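Putative sugar binding protein (Bacteroides vulgatus ATCC 8482, PDB 3KEZ) probably binds sugars at the bacterial outer membrane as a calcium-containing member of the SusD family of nutrient-binding proteins. Local coordinates at residues Leu44-Tyr47 with Gly48-Gly52; Ala57-Ser60 with Thr61-Thr64; Thr64-Tyr67 with Tyr68-Asn71; Gly396-Met399 with Tyr400-Arg404; Trp433-His436 with Lys437-Leu440. All coordinates share one frame; numbering follows the deposited sequence.

Contact 1 of 5, residues Leu44-Tyr47 with Gly48-Gly52; sequences LVYY and GDVTG
Tyr46 O takes two backbone N-H groups from the next turn. The bond from Val50 N is 3.2 Å long and nearly straight, with the donor close to the line of the Tyr46 C=O. Asp49 N comes nearer, at 2.9 Å from Tyr46 O, but from above the carbonyl plane and with an N-H angle of 145°. The chain is continuous, Leu44 to Val50 in helix 43-50 and Thr51-Gly52 in the loop after it. The helix is kinked: Gly48 N and Asp49 N lack the usual bond to the oxygen four residues back. A water accepts from Gly48 N at 2.9 Å and donates to Leu44 O. The helix belongs to the SusD family fold. Thr51 OG1 donates to Tyr47 O over 2.7 Å. With OG1 turned between its own backbone N and carbonyl carbon, chi1 62°, the hydroxyl faces back into the last turn; Thr51 N adds a weak bond to the same oxygen. Thr51 CG2 lies over the rim of one face of the Tyr47 ring, 4.2 Å from CE1 of Tyr47. Tyr46 CD1 meets Val50 CG2 at 4.2 Å. The Tyr47 hydroxyl bonds to Ile438 O, and Asp49 OD1 accepts from Ala394 N.

Contact 2 of 5, residues Ala57-Ser60 with Thr61-Thr64; sequences AVSS and TKRT
Ser59 OG and Thr61 OG1 are brought to 3.1 Å by their first torsions. In each residue the hydroxyl sits between its own backbone N and carbonyl carbon, with chi1 89° at Ser59 and 60° at Thr61. The same setting lets Ser59 OG accept a bond from Thr61 N, 3.3 Å long and bent. The Lys62 chain also runs past Ser59 OG. Its chi1 of -61° puts Lys62 CG 3.3 Å from Ser59 OG. A bend at chi2 then carries CD and CE on toward Val58, and Lys62 CE touches Val58 CG1 at 3.9 Å, the two chains meeting at a slant. The backbone here is a type I beta turn from Ser59 to Lys62. It is closed by a weak bond of 3.3 Å from Lys62 N to Ser59 O. Beyond the turn the chain comes back on itself, and Thr64 OG1 lies 3.4 Å from Ala57 CB. That hydroxyl bonds to Asp283 OD1, and the ammonium group of Lys62 to Tyr281 O. The turn joins strand 55-57 to helix 65-68, away from the calcium site. Val58 packs on Tyr313 and Tyr315 of strand 313-316 and on Cys285 of strand 284-286, while Thr64 rests on Tyr46 and Val50 of helix 43-50.

Contact 3 of 5, residues Thr64-Tyr67 with Tyr68-Asn71; sequences TGNY and YRFN
Asn66 O and Tyr67 O receive the two N-H groups that close the short helix 65-68 in a Schellman motif. Asn71 N reaches Asn66 O in the carbonyl plane, with a length of 2.9 Å and an N-H angle of 176°. Phe70 N meets Tyr67 O at 3.2 Å from well above the carbonyl plane. The positive phi of Phe70, 46°, turns the chain so that both groups face the last helical turn. With CG beside its backbone N, the Phe70 ring comes under the same carbonyl: Tyr67 O stands 3.9 Å over the centre of one ring face. Before the cap, Tyr68 N bonds to Thr64 O and Arg69 N bonds to Gly65 O, each over 2.9 Å.

The two asparagine side chains repeat the backbone link outside the turn. Asn71 ND2 donates to Asn66 OD1, which lies near the plane of the Asn71 amide, but ND2 comes from above the Asn66 carbonyl plane; the two amides are turned 39° apart. Water 2 also donates to Asn66 OD1, and it accepts from Arg69 NH1 at the edge of the guanidinium. A bend at chi3 of Arg69 carries NH1 to this water. Farther out, the Phe70 ring meets Tyr431 and Phe435 edge-to-face, and Tyr67 does the same with Tyr46 and Phe72. The hydroxyl of Tyr68 bonds to both His424 ND1 and Asn425 N.

Contact 4 of 5, residues Gly396-Met399 with Tyr400-Arg404; sequences GHRM and YDVIR
Asp401 N, Val402 N and Ile403 N donate in turn to His397 O, Arg398 O and Met399 O, over 3.0 to 3.1 Å. These bonds build the short helix 398-403. The charged contacts centre on Asp401. Its OD1 takes both NE and NH2 of Arg404, side-on, with NE at 2.9 Å, while water 3 links OD1 to His397 ND1. Asp401 OD2 pairs with Arg388. With an alanine in place of Asp401, Arg404 NE and Arg388 are likely to be left without their carboxylate, though Glu346 still holds Arg404 NH1. The rest is packing over flat groups and between apolar side chains. Val402 CG2 sits 3.4 Å above the centre of the Arg398 guanidinium, whose NE forms a salt bridge with Asp53. Selenomethionine Met399, bent at chi2, -87°, brings SE to Ile403 CG1 at 3.7 Å. CE makes an off-centre CH-pi contact with the Tyr400 ring, and SE an oblique Met-aromatic one. Helix 43-50 meets Met399 and Tyr400 through Tyr47; helix 381-392 supplies Arg388.

Contact 5 of 5, residues Trp433-His436 with Lys437-Leu440; sequences WNFH and KILL. With PO4 (phosphate ion), chain D.
Lys437 CB lies 3.5 Å over one face of the Phe435 ring, toward its rim and nearest to CZ of Phe435, a CH-pi contact. The next atom, Lys437 CG, sits 3.4 Å above the His436 ring, a second CH-pi contact, and Lys437 CD stays beside NE2 of that ring. A bend at chi3, 94°, then carries NZ away to Phe70 O and Phe72 O. The backbone is closed by Ile438 N, which donates to Phe435 O at 3.2 Å, consistent with a type I beta turn. Ile438 CG2 touches Phe435 CD2. A phosphate, probably from the crystallisation liquor, is gripped by His436: both N and ND1 donate to its O4, over 2.8 and 2.6 Å. A serine in place of Phe435 removes the ring; Lys437 CB would probably lose its CH-pi partner, and a gap would open beside Ile438. This SusD-family loop runs from strand 430-431 to helix 444-449. Ile438 packs on Ile403 of helix 398-403, and Leu440 on Ile133 and Phe134 of helix 109-134.

How the contacts relate
Contact 1 is central to the group and touches all four others. Its Gly48 O lies 2.8 Å from Met399 N of contact 4, a probable hydrogen bond, and Thr51 OG1 packs 3.2 Å from Met399 CB. The bond of Tyr47 OH ties it to contact 5. Contacts 2 and 3 follow directly in the chain and share Thr64, whose CG2 packs 3.6 Å from Tyr46 CE1. Contact 3 meets contact 5 where Phe70 CG lies 3.7 Å from Phe435 CE2. Contacts 4 and 5 meet at Ile403 O and Trp433 CE3, 3.3 Å apart. Contact 2 stays about 11 Å from contact 4 at the nearest atoms. Calcium lies about 14 Å from the side chain of Val45 in contact 1; contacts 2 to 5 lie away from its site.

Contact 1 of 5, residues Leu44-Tyr47 with Gly48-Gly52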
loop_
_atom_site.group_PDB
_atom_site.type_symbol
_atom_site.label_atom_id
_atom_site.label_comp_id
_atom_site.label_asym_id
_atom_site.label_seq_id
_atom_site.Cartn_x
_atom_site.Cartn_y
_atom_site.Cartn_z
ATOM N N LEU A 44 -1.827 8.149 1.468
ATOM C CA LEU A 44 -1.048 7.142 0.728
ATOM C C LEU A 44 -1.792 5.824 0.610
ATOM O O LEU A 44 -1.565 5.065 -0.345
ATOM C CB LEU A 44 0.368 6.936 1.313
ATOM C CG LEU A 44 1.240 8.214 1.260
ATOM C CD1 LEU A 44 2.539 7.945 1.971
ATOM C CD2 LEU A 44 1.521 8.669 -0.186
ATOM N N VAL A 45 -2.757 5.595 1.493
ATOM C CA VAL A 45 -3.546 4.400 1.408
ATOM C C VAL A 45 -4.692 4.569 0.441
ATOM O O VAL A 45 -4.852 3.771 -0.463
ATOM C CB VAL A 45 -4.012 3.916 2.793
ATOM C CG1 VAL A 45 -4.707 2.552 2.672
ATOM C CG2 VAL A 45 -2.768 3.798 3.726
ATOM N N TYR A 46 -5.517 5.601 0.611
ATOM C CA TYR A 46 -6.718 5.653 -0.176
ATOM C C TYR A 46 -6.508 5.946 -1.654
ATOM O O TYR A 46 -7.405 5.693 -2.450
ATOM C CB TYR A 46 -7.778 6.579 0.416
ATOM C CG TYR A 46 -7.541 8.089 0.409
ATOM C CD1 TYR A 46 -7.488 8.805 -0.754
ATOM C CD2 TYR A 46 -7.503 8.790 1.590
ATOM C CE1 TYR A 46 -7.329 10.190 -0.740
ATOM C CE2 TYR A 46 -7.329 10.173 1.618
ATOM C CZ TYR A 46 -7.284 10.865 0.449
ATOM O OH TYR A 46 -7.152 12.240 0.471
ATOM N N TYR A 47 -5.367 6.519 -2.010
ATOM C CA TYR A 47 -5.112 6.953 -3.409
ATOM C C TYR A 47 -5.484 5.855 -4.419
ATOM O O TYR A 47 -6.291 6.068 -5.330
ATOM C CB TYR A 47 -3.653 7.379 -3.585
ATOM C CG TYR A 47 -3.313 7.927 -4.957
ATOM C CD1 TYR A 47 -3.648 9.207 -5.312
ATOM C CD2 TYR A 47 -2.657 7.131 -5.909
ATOM C CE1 TYR A 47 -3.344 9.707 -6.583
ATOM C CE2 TYR A 47 -2.372 7.616 -7.171
ATOM C CZ TYR A 47 -2.675 8.900 -7.492
ATOM O OH TYR A 47 -2.336 9.378 -8.733
ATOM N N GLY A 48 -4.969 4.648 -4.205
ATOM C CA GLY A 48 -5.176 3.585 -5.178
ATOM C C GLY A 48 -6.589 3.002 -5.198
ATOM O O GLY A 48 -6.921 2.192 -6.091
ATOM N N ASP A 49 -7.410 3.359 -4.204
ATOM C CA ASP A 49 -8.795 2.879 -4.169
ATOM C C ASP A 49 -9.745 3.842 -4.908
ATOM O O ASP A 49 -10.486 3.413 -5.813
ATOM C CB ASP A 49 -9.274 2.675 -2.719
ATOM C CG ASP A 49 -8.665 1.435 -2.057
ATOM O OD1 ASP A 49 -8.966 0.294 -2.474
ATOM O OD2 ASP A 49 -7.918 1.588 -1.084
ATOM N N VAL A 50 -9.707 5.137 -4.563
ATOM C CA VAL A 50 -10.697 6.064 -5.121
ATOM C C VAL A 50 -10.373 6.486 -6.545
ATOM O O VAL A 50 -11.219 7.038 -7.205
ATOM C CB VAL A 50 -10.951 7.291 -4.264
ATOM C CG1 VAL A 50 -11.373 6.829 -2.869
ATOM C CG2 VAL A 50 -9.713 8.208 -4.212
ATOM N N THR A 51 -9.145 6.240 -6.993
ATOM C CA THR A 51 -8.813 6.391 -8.402
ATOM C C THR A 51 -9.095 5.112 -9.238
ATOM O O THR A 51 -8.827 5.074 -10.449
ATOM C CB THR A 51 -7.327 6.749 -8.563
ATOM O OG1 THR A 51 -6.551 5.672 -8.033
ATOM C CG2 THR A 51 -6.971 8.113 -7.912
ATOM N N GLY A 52 -9.622 4.064 -8.593
ATOM C CA GLY A 52 -10.059 2.850 -9.261
ATOM C C GLY A 52 -11.533 2.790 -9.616
ATOM O O GLY A 52 -12.208 3.820 -9.799
HETATM O O HOH W 1 -2.726 3.698 -2.673
#

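Contact 2 of 5, residues Ala57-Ser60 with Thr61-Thr64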
loop_
_atom_site.group_PDB
_atom_site.type_symbol
_atom_site.label_atom_id
_atom_site.label_comp_id
_atom_site.label_asym_id
_atom_site.label_seq_id
_atom_site.Cartn_x
_atom_site.Cartn_y
_atom_site.Cartn_z
ATOM N N ALA A 57 -15.428 8.474 -4.000
ATOM C CA ALA A 57 -15.854 9.516 -3.069
ATOM C C ALA A 57 -17.362 9.457 -2.926
ATOM O O ALA A 57 -18.093 9.227 -3.908
ATOM C CB ALA A 57 -15.455 10.882 -3.566
ATOM N N VAL A 58 -17.835 9.665 -1.705
ATOM C CA VAL A 58 -19.269 9.698 -1.437
ATOM C C VAL A 58 -19.905 10.919 -2.080
ATOM O O VAL A 58 -21.074 10.892 -2.465
ATOM C CB VAL A 58 -19.527 9.654 0.076
ATOM C CG1 VAL A 58 -20.926 10.235 0.410
ATOM C CG2 VAL A 58 -19.355 8.206 0.566
ATOM N N SER A 59 -19.119 11.978 -2.219
ATOM C CA SER A 59 -19.551 13.182 -2.909
ATOM C C SER A 59 -18.328 13.946 -3.407
ATOM O O SER A 59 -17.203 13.672 -3.000
ATOM C CB SER A 59 -20.381 14.061 -1.983
ATOM O OG SER A 59 -19.529 14.944 -1.280
ATOM N N SER A 60 -18.554 14.931 -4.270
ATOM C CA SER A 60 -17.463 15.718 -4.840
ATOM C C SER A 60 -16.703 16.570 -3.834
ATOM O O SER A 60 -15.537 16.892 -4.053
ATOM C CB SER A 60 -18.005 16.628 -5.919
ATOM O OG SER A 60 -18.532 15.848 -6.977
ATOM N N THR A 61 -17.356 16.905 -2.727
ATOM C CA THR A 61 -16.790 17.780 -1.701
ATOM C C THR A 61 -16.109 17.015 -0.553
ATOM O O THR A 61 -15.614 17.619 0.399
ATOM C CB THR A 61 -17.902 18.696 -1.139
ATOM O OG1 THR A 61 -18.945 17.891 -0.548
ATOM C CG2 THR A 61 -18.507 19.548 -2.265
ATOM N N LYS A 62 -16.048 15.695 -0.657
ATOM C CA LYS A 62 -15.350 14.858 0.335
ATOM C C LYS A 62 -13.825 14.968 0.247
ATOM O O LYS A 62 -13.272 15.380 -0.765
ATOM C CB LYS A 62 -15.795 13.408 0.157
ATOM C CG LYS A 62 -17.295 13.194 0.385
ATOM C CD LYS A 62 -17.739 13.651 1.769
ATOM C CE LYS A 62 -19.188 13.307 2.029
ATOM N NZ LYS A 62 -19.476 13.485 3.464
ATOM N N ARG A 63 -13.110 14.580 1.287
ATOM C CA ARG A 63 -11.636 14.637 1.185
ATOM C C ARG A 63 -11.100 13.888 -0.042
ATOM O O ARG A 63 -10.090 14.284 -0.577
ATOM C CB ARG A 63 -10.945 14.071 2.417
ATOM C CG ARG A 63 -10.673 15.100 3.486
ATOM C CD ARG A 63 -11.717 15.147 4.521
ATOM N NE ARG A 63 -11.419 16.117 5.563
ATOM C CZ ARG A 63 -12.349 16.794 6.239
ATOM N NH1 ARG A 63 -13.650 16.565 6.047
ATOM N NH2 ARG A 63 -11.981 17.664 7.149
ATOM N N THR A 64 -11.755 12.794 -0.433
ATOM C CA THR A 64 -11.336 11.953 -1.589
ATOM C C THR A 64 -11.865 12.422 -2.940
ATOM O O THR A 64 -11.496 11.869 -4.005
ATOM C CB THR A 64 -11.745 10.512 -1.389
ATOM O OG1 THR A 64 -13.149 10.435 -1.073
ATOM C CG2 THR A 64 -10.931 9.910 -0.268
#

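Contact 3 of 5, residues Thr64-Tyr67 with Tyr68-Asn71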
loop_
_atom_site.group_PDB
_atom_site.type_symbol
_atom_site.label_atom_id
_atom_site.label_comp_id
_atom_site.label_asym_id
_atom_site.label_seq_id
_atom_site.Cartn_x
_atom_site.Cartn_y
_atom_site.Cartn_z
ATOM N N THR A 64 -11.755 12.794 -0.433
ATOM C CA THR A 64 -11.336 11.953 -1.589
ATOM C C THR A 64 -11.865 12.422 -2.940
ATOM O O THR A 64 -11.496 11.869 -4.005
ATOM C CB THR A 64 -11.745 10.512 -1.389
ATOM O OG1 THR A 64 -13.149 10.435 -1.073
ATOM C CG2 THR A 64 -10.931 9.910 -0.268
ATOM N N GLY A 65 -12.690 13.466 -2.903
ATOM C CA GLY A 65 -13.431 13.912 -4.077
ATOM C C GLY A 65 -12.525 14.239 -5.250
ATOM O O GLY A 65 -12.703 13.678 -6.333
ATOM N N ASN A 66 -11.516 15.099 -5.022
ATOM C CA ASN A 66 -10.630 15.552 -6.105
ATOM C C ASN A 66 -9.738 14.413 -6.668
ATOM O O ASN A 66 -9.415 14.400 -7.868
ATOM C CB ASN A 66 -9.768 16.701 -5.664
ATOM C CG ASN A 66 -10.528 18.014 -5.581
ATOM O OD1 ASN A 66 -11.529 18.249 -6.274
ATOM N ND2 ASN A 66 -10.057 18.871 -4.712
ATOM N N TYR A 67 -9.400 13.439 -5.827
ATOM C CA TYR A 67 -8.703 12.221 -6.316
ATOM C C TYR A 67 -9.614 11.355 -7.195
ATOM O O TYR A 67 -9.221 10.968 -8.288
ATOM C CB TYR A 67 -8.173 11.383 -5.154
ATOM C CG TYR A 67 -7.217 12.160 -4.293
ATOM C CD1 TYR A 67 -7.675 13.005 -3.273
ATOM C CD2 TYR A 67 -5.851 12.111 -4.536
ATOM C CE1 TYR A 67 -6.759 13.723 -2.467
ATOM C CE2 TYR A 67 -4.952 12.819 -3.755
ATOM C CZ TYR A 67 -5.409 13.618 -2.731
ATOM O OH TYR A 67 -4.476 14.317 -2.004
ATOM N N TYR A 68 -10.817 11.035 -6.684
ATOM C CA TYR A 68 -11.844 10.249 -7.432
ATOM C C TYR A 68 -12.206 10.905 -8.780
ATOM O O TYR A 68 -12.348 10.218 -9.812
ATOM C CB TYR A 68 -13.104 10.051 -6.558
ATOM C CG TYR A 68 -14.336 9.636 -7.304
ATOM C CD1 TYR A 68 -14.427 8.391 -7.881
ATOM C CD2 TYR A 68 -15.435 10.495 -7.423
ATOM C CE1 TYR A 68 -15.562 8.008 -8.604
ATOM C CE2 TYR A 68 -16.574 10.117 -8.127
ATOM C CZ TYR A 68 -16.626 8.886 -8.728
ATOM O OH TYR A 68 -17.754 8.486 -9.435
ATOM N N ARG A 69 -12.364 12.223 -8.775
ATOM C CA ARG A 69 -12.777 12.957 -9.952
ATOM C C ARG A 69 -11.623 13.321 -10.895
ATOM O O ARG A 69 -11.867 13.918 -11.967
ATOM C CB ARG A 69 -13.538 14.247 -9.556
ATOM C CG ARG A 69 -14.888 13.992 -8.943
ATOM C CD ARG A 69 -15.647 15.237 -8.548
ATOM N NE ARG A 69 -15.744 16.197 -9.647
ATOM C CZ ARG A 69 -15.420 17.490 -9.598
ATOM N NH1 ARG A 69 -14.984 18.064 -8.483
ATOM N NH2 ARG A 69 -15.553 18.237 -10.695
ATOM N N PHE A 70 -10.399 12.976 -10.505
ATOM C CA PHE A 70 -9.195 13.427 -11.178
ATOM C C PHE A 70 -9.264 14.917 -11.466
ATOM O O PHE A 70 -9.106 15.350 -12.610
ATOM C CB PHE A 70 -8.991 12.642 -12.473
ATOM C CG PHE A 70 -8.837 11.200 -12.249
ATOM C CD1 PHE A 70 -7.603 10.677 -11.874
ATOM C CD2 PHE A 70 -9.925 10.341 -12.370
ATOM C CE1 PHE A 70 -7.460 9.335 -11.666
ATOM C CE2 PHE A 70 -9.786 9.003 -12.144
ATOM C CZ PHE A 70 -8.545 8.494 -11.808
ATOM N N ASN A 71 -9.509 15.690 -10.420
ATOM C CA ASN A 71 -9.797 17.104 -10.544
ATOM C C ASN A 71 -8.603 17.994 -10.242
ATOM O O ASN A 71 -8.771 19.205 -10.144
ATOM C CB ASN A 71 -10.940 17.471 -9.575
ATOM C CG ASN A 71 -11.621 18.754 -9.937
ATOM O OD1 ASN A 71 -11.891 18.997 -11.105
ATOM N ND2 ASN A 71 -11.923 19.588 -8.931
HETATM O O HOH W 2 -13.993 17.104 -6.342
#

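Contact 4 of 5, residues Gly396-Met399 with Tyr400-Arg404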
loop_
_atom_site.group_PDB
_atom_site.type_symbol
_atom_site.label_atom_id
_atom_site.label_comp_id
_atom_site.label_asym_id
_atom_site.label_seq_id
_atom_site.Cartn_x
_atom_site.Cartn_y
_atom_site.Cartn_z
ATOM N N GLY A 396 -5.625 0.206 -0.728
ATOM C CA GLY A 396 -4.799 1.048 -1.590
ATOM C C GLY A 396 -4.173 0.431 -2.823
ATOM O O GLY A 396 -3.194 1.003 -3.376
ATOM N N HIS A 397 -4.759 -0.667 -3.303
ATOM C CA HIS A 397 -4.209 -1.432 -4.438
ATOM C C HIS A 397 -4.898 -1.291 -5.813
ATOM O O HIS A 397 -4.229 -1.384 -6.855
ATOM C CB HIS A 397 -4.226 -2.900 -4.071
ATOM C CG HIS A 397 -3.253 -3.242 -2.994
ATOM N ND1 HIS A 397 -2.044 -3.857 -3.246
ATOM C CD2 HIS A 397 -3.291 -3.010 -1.658
ATOM C CE1 HIS A 397 -1.386 -4.005 -2.110
ATOM N NE2 HIS A 397 -2.128 -3.514 -1.130
ATOM N N ARG A 398 -6.222 -1.151 -5.836
ATOM C CA ARG A 398 -6.962 -1.490 -7.069
ATOM C C ARG A 398 -6.509 -0.736 -8.330
ATOM O O ARG A 398 -6.269 -1.378 -9.341
ATOM C CB ARG A 398 -8.474 -1.325 -6.880
ATOM C CG ARG A 398 -9.345 -1.627 -8.098
ATOM C CD ARG A 398 -9.296 -3.054 -8.586
ATOM N NE ARG A 398 -10.133 -3.216 -9.783
ATOM C CZ ARG A 398 -10.147 -4.292 -10.562
ATOM N NH1 ARG A 398 -9.376 -5.364 -10.308
ATOM N NH2 ARG A 398 -10.922 -4.294 -11.623
HETATM N N MSE A 399 -6.440 0.597 -8.304
HETATM C CA MSE A 399 -6.152 1.312 -9.545
HETATM C C MSE A 399 -4.817 0.826 -10.078
HETATM O O MSE A 399 -4.683 0.493 -11.256
HETATM C CB MSE A 399 -6.164 2.822 -9.360
HETATM C CG MSE A 399 -5.786 3.590 -10.597
HETATM SE SE MSE A 399 -3.858 3.850 -10.782
HETATM C CE MSE A 399 -3.521 4.986 -9.256
ATOM N N TYR A 400 -3.830 0.737 -9.204
ATOM C CA TYR A 400 -2.493 0.359 -9.627
ATOM C C TYR A 400 -2.470 -1.033 -10.275
ATOM O O TYR A 400 -1.739 -1.256 -11.263
ATOM C CB TYR A 400 -1.563 0.307 -8.423
ATOM C CG TYR A 400 -1.272 1.596 -7.725
ATOM C CD1 TYR A 400 -0.704 2.674 -8.415
ATOM C CD2 TYR A 400 -1.438 1.717 -6.334
ATOM C CE1 TYR A 400 -0.350 3.852 -7.728
ATOM C CE2 TYR A 400 -1.073 2.897 -5.643
ATOM C CZ TYR A 400 -0.532 3.958 -6.363
ATOM O OH TYR A 400 -0.162 5.113 -5.732
ATOM N N ASP A 401 -3.252 -1.960 -9.696
ATOM C CA ASP A 401 -3.283 -3.340 -10.179
ATOM C C ASP A 401 -3.902 -3.504 -11.552
ATOM O O ASP A 401 -3.503 -4.376 -12.325
ATOM C CB ASP A 401 -4.010 -4.246 -9.181
ATOM C CG ASP A 401 -3.244 -4.419 -7.883
ATOM O OD1 ASP A 401 -1.984 -4.351 -7.908
ATOM O OD2 ASP A 401 -3.913 -4.608 -6.820
ATOM N N VAL A 402 -4.903 -2.697 -11.853
ATOM C CA VAL A 402 -5.427 -2.671 -13.200
ATOM C C VAL A 402 -4.395 -2.022 -14.158
ATOM O O VAL A 402 -3.987 -2.627 -15.195
ATOM C CB VAL A 402 -6.746 -1.877 -13.232
ATOM C CG1 VAL A 402 -7.292 -1.834 -14.657
ATOM C CG2 VAL A 402 -7.772 -2.545 -12.303
ATOM N N ILE A 403 -3.950 -0.834 -13.787
ATOM C CA ILE A 403 -3.180 0.024 -14.677
ATOM C C ILE A 403 -1.813 -0.625 -14.992
ATOM O O ILE A 403 -1.353 -0.573 -16.130
ATOM C CB ILE A 403 -3.008 1.446 -14.100
ATOM C CG1 ILE A 403 -4.336 2.225 -14.101
ATOM C CG2 ILE A 403 -1.910 2.216 -14.871
ATOM C CD1 ILE A 403 -4.984 2.493 -15.523
ATOM N N ARG A 404 -1.205 -1.271 -13.996
ATOM C CA ARG A 404 0.147 -1.821 -14.138
ATOM C C ARG A 404 0.196 -2.954 -15.128
ATOM O O ARG A 404 1.261 -3.305 -15.674
ATOM C CB ARG A 404 0.683 -2.285 -12.778
ATOM C CG ARG A 404 0.094 -3.579 -12.206
ATOM C CD ARG A 404 0.662 -3.793 -10.799
ATOM N NE ARG A 404 -0.083 -4.765 -10.001
ATOM C CZ ARG A 404 -0.011 -6.095 -10.120
ATOM N NH1 ARG A 404 0.675 -6.669 -11.095
ATOM N NH2 ARG A 404 -0.760 -6.849 -9.329
HETATM O O HOH W 3 -0.721 -3.368 -5.753
#

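Contact 5 of 5, residues Trp433-His436 with Lys437-Leu440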
loop_
_atom_site.group_PDB
_atom_site.type_symbol
_atom_site.label_atom_id
_atom_site.label_comp_id
_atom_site.label_asym_id
_atom_site.label_seq_id
_atom_site.Cartn_x
_atom_site.Cartn_y
_atom_site.Cartn_z
ATOM N N TRP A 433 -3.214 3.396 -18.887
ATOM C CA TRP A 433 -1.935 4.059 -18.623
ATOM C C TRP A 433 -1.583 5.202 -19.581
ATOM O O TRP A 433 -0.523 5.819 -19.432
ATOM C CB TRP A 433 -0.804 3.031 -18.498
ATOM C CG TRP A 433 -0.509 2.181 -19.738
ATOM C CD1 TRP A 433 -0.737 2.499 -21.056
ATOM C CD2 TRP A 433 0.136 0.910 -19.742
ATOM N NE1 TRP A 433 -0.306 1.476 -21.879
ATOM C CE2 TRP A 433 0.229 0.486 -21.086
ATOM C CE3 TRP A 433 0.617 0.071 -18.732
ATOM C CZ2 TRP A 433 0.801 -0.721 -21.432
ATOM C CZ3 TRP A 433 1.195 -1.118 -19.079
ATOM C CH2 TRP A 433 1.277 -1.515 -20.406
ATOM N N ASN A 434 -2.492 5.520 -20.511
ATOM C CA ASN A 434 -2.321 6.685 -21.355
ATOM C C ASN A 434 -3.013 7.892 -20.763
ATOM O O ASN A 434 -2.863 8.966 -21.290
ATOM C CB ASN A 434 -2.814 6.421 -22.779
ATOM C CG ASN A 434 -2.019 5.333 -23.466
ATOM O OD1 ASN A 434 -0.824 5.486 -23.652
ATOM N ND2 ASN A 434 -2.670 4.214 -23.803
ATOM N N PHE A 435 -3.796 7.713 -19.698
ATOM C CA PHE A 435 -4.544 8.839 -19.118
ATOM C C PHE A 435 -3.565 9.627 -18.236
ATOM O O PHE A 435 -2.985 9.072 -17.303
ATOM C CB PHE A 435 -5.701 8.287 -18.297
ATOM C CG PHE A 435 -6.521 9.310 -17.571
ATOM C CD1 PHE A 435 -6.884 10.508 -18.164
ATOM C CD2 PHE A 435 -6.988 9.017 -16.294
ATOM C CE1 PHE A 435 -7.686 11.418 -17.473
ATOM C CE2 PHE A 435 -7.790 9.908 -15.605
ATOM C CZ PHE A 435 -8.152 11.099 -16.200
ATOM N N HIS A 436 -3.383 10.908 -18.531
ATOM C CA HIS A 436 -2.303 11.668 -17.906
ATOM C C HIS A 436 -2.571 11.932 -16.461
ATOM O O HIS A 436 -1.635 12.158 -15.694
ATOM C CB HIS A 436 -2.017 12.950 -18.653
ATOM C CG HIS A 436 -3.005 14.056 -18.406
ATOM N ND1 HIS A 436 -4.244 14.094 -19.010
ATOM C CD2 HIS A 436 -2.910 15.197 -17.675
ATOM C CE1 HIS A 436 -4.877 15.202 -18.653
ATOM N NE2 HIS A 436 -4.092 15.891 -17.841
ATOM N N LYS A 437 -3.834 11.820 -16.051
ATOM C CA LYS A 437 -4.194 12.133 -14.672
ATOM C C LYS A 437 -4.143 10.933 -13.746
ATOM O O LYS A 437 -4.424 11.088 -12.574
ATOM C CB LYS A 437 -5.548 12.843 -14.579
ATOM C CG LYS A 437 -5.579 14.099 -15.411
ATOM C CD LYS A 437 -6.769 15.039 -15.131
ATOM C CE LYS A 437 -6.381 16.129 -14.107
ATOM N NZ LYS A 437 -7.485 17.117 -13.827
ATOM N N ILE A 438 -3.730 9.750 -14.223
ATOM C CA ILE A 438 -3.451 8.667 -13.286
ATOM C C ILE A 438 -2.203 8.990 -12.449
ATOM O O ILE A 438 -1.951 8.335 -11.430
ATOM C CB ILE A 438 -3.226 7.257 -13.919
ATOM C CG1 ILE A 438 -2.167 7.344 -15.015
ATOM C CG2 ILE A 438 -4.537 6.599 -14.315
ATOM C CD1 ILE A 438 -1.416 6.083 -15.202
ATOM N N LEU A 439 -1.416 9.977 -12.911
ATOM C CA LEU A 439 -0.288 10.542 -12.161
ATOM C C LEU A 439 -0.688 11.865 -11.504
ATOM O O LEU A 439 -1.285 12.718 -12.156
ATOM C CB LEU A 439 0.908 10.832 -13.092
ATOM C CG LEU A 439 1.287 9.689 -14.018
ATOM C CD1 LEU A 439 2.502 10.044 -14.861
ATOM C CD2 LEU A 439 1.517 8.357 -13.223
ATOM N N LEU A 440 -0.355 12.048 -10.221
ATOM C CA LEU A 440 -0.480 13.391 -9.634
ATOM C C LEU A 440 0.513 14.309 -10.363
ATOM O O LEU A 440 1.595 13.869 -10.801
ATOM C CB LEU A 440 -0.236 13.422 -8.100
ATOM C CG LEU A 440 -1.280 12.816 -7.140
ATOM C CD1 LEU A 440 -0.866 12.945 -5.667
ATOM C CD2 LEU A 440 -2.659 13.431 -7.323
HETATM P P PO4 D . -5.041 11.899 -22.053
HETATM O O1 PO4 D . -3.941 12.646 -22.739
HETATM O O2 PO4 D . -6.409 12.420 -22.400
HETATM O O3 PO4 D . -4.992 10.442 -22.489
HETATM O O4 PO4 D . -4.813 12.072 -20.577
#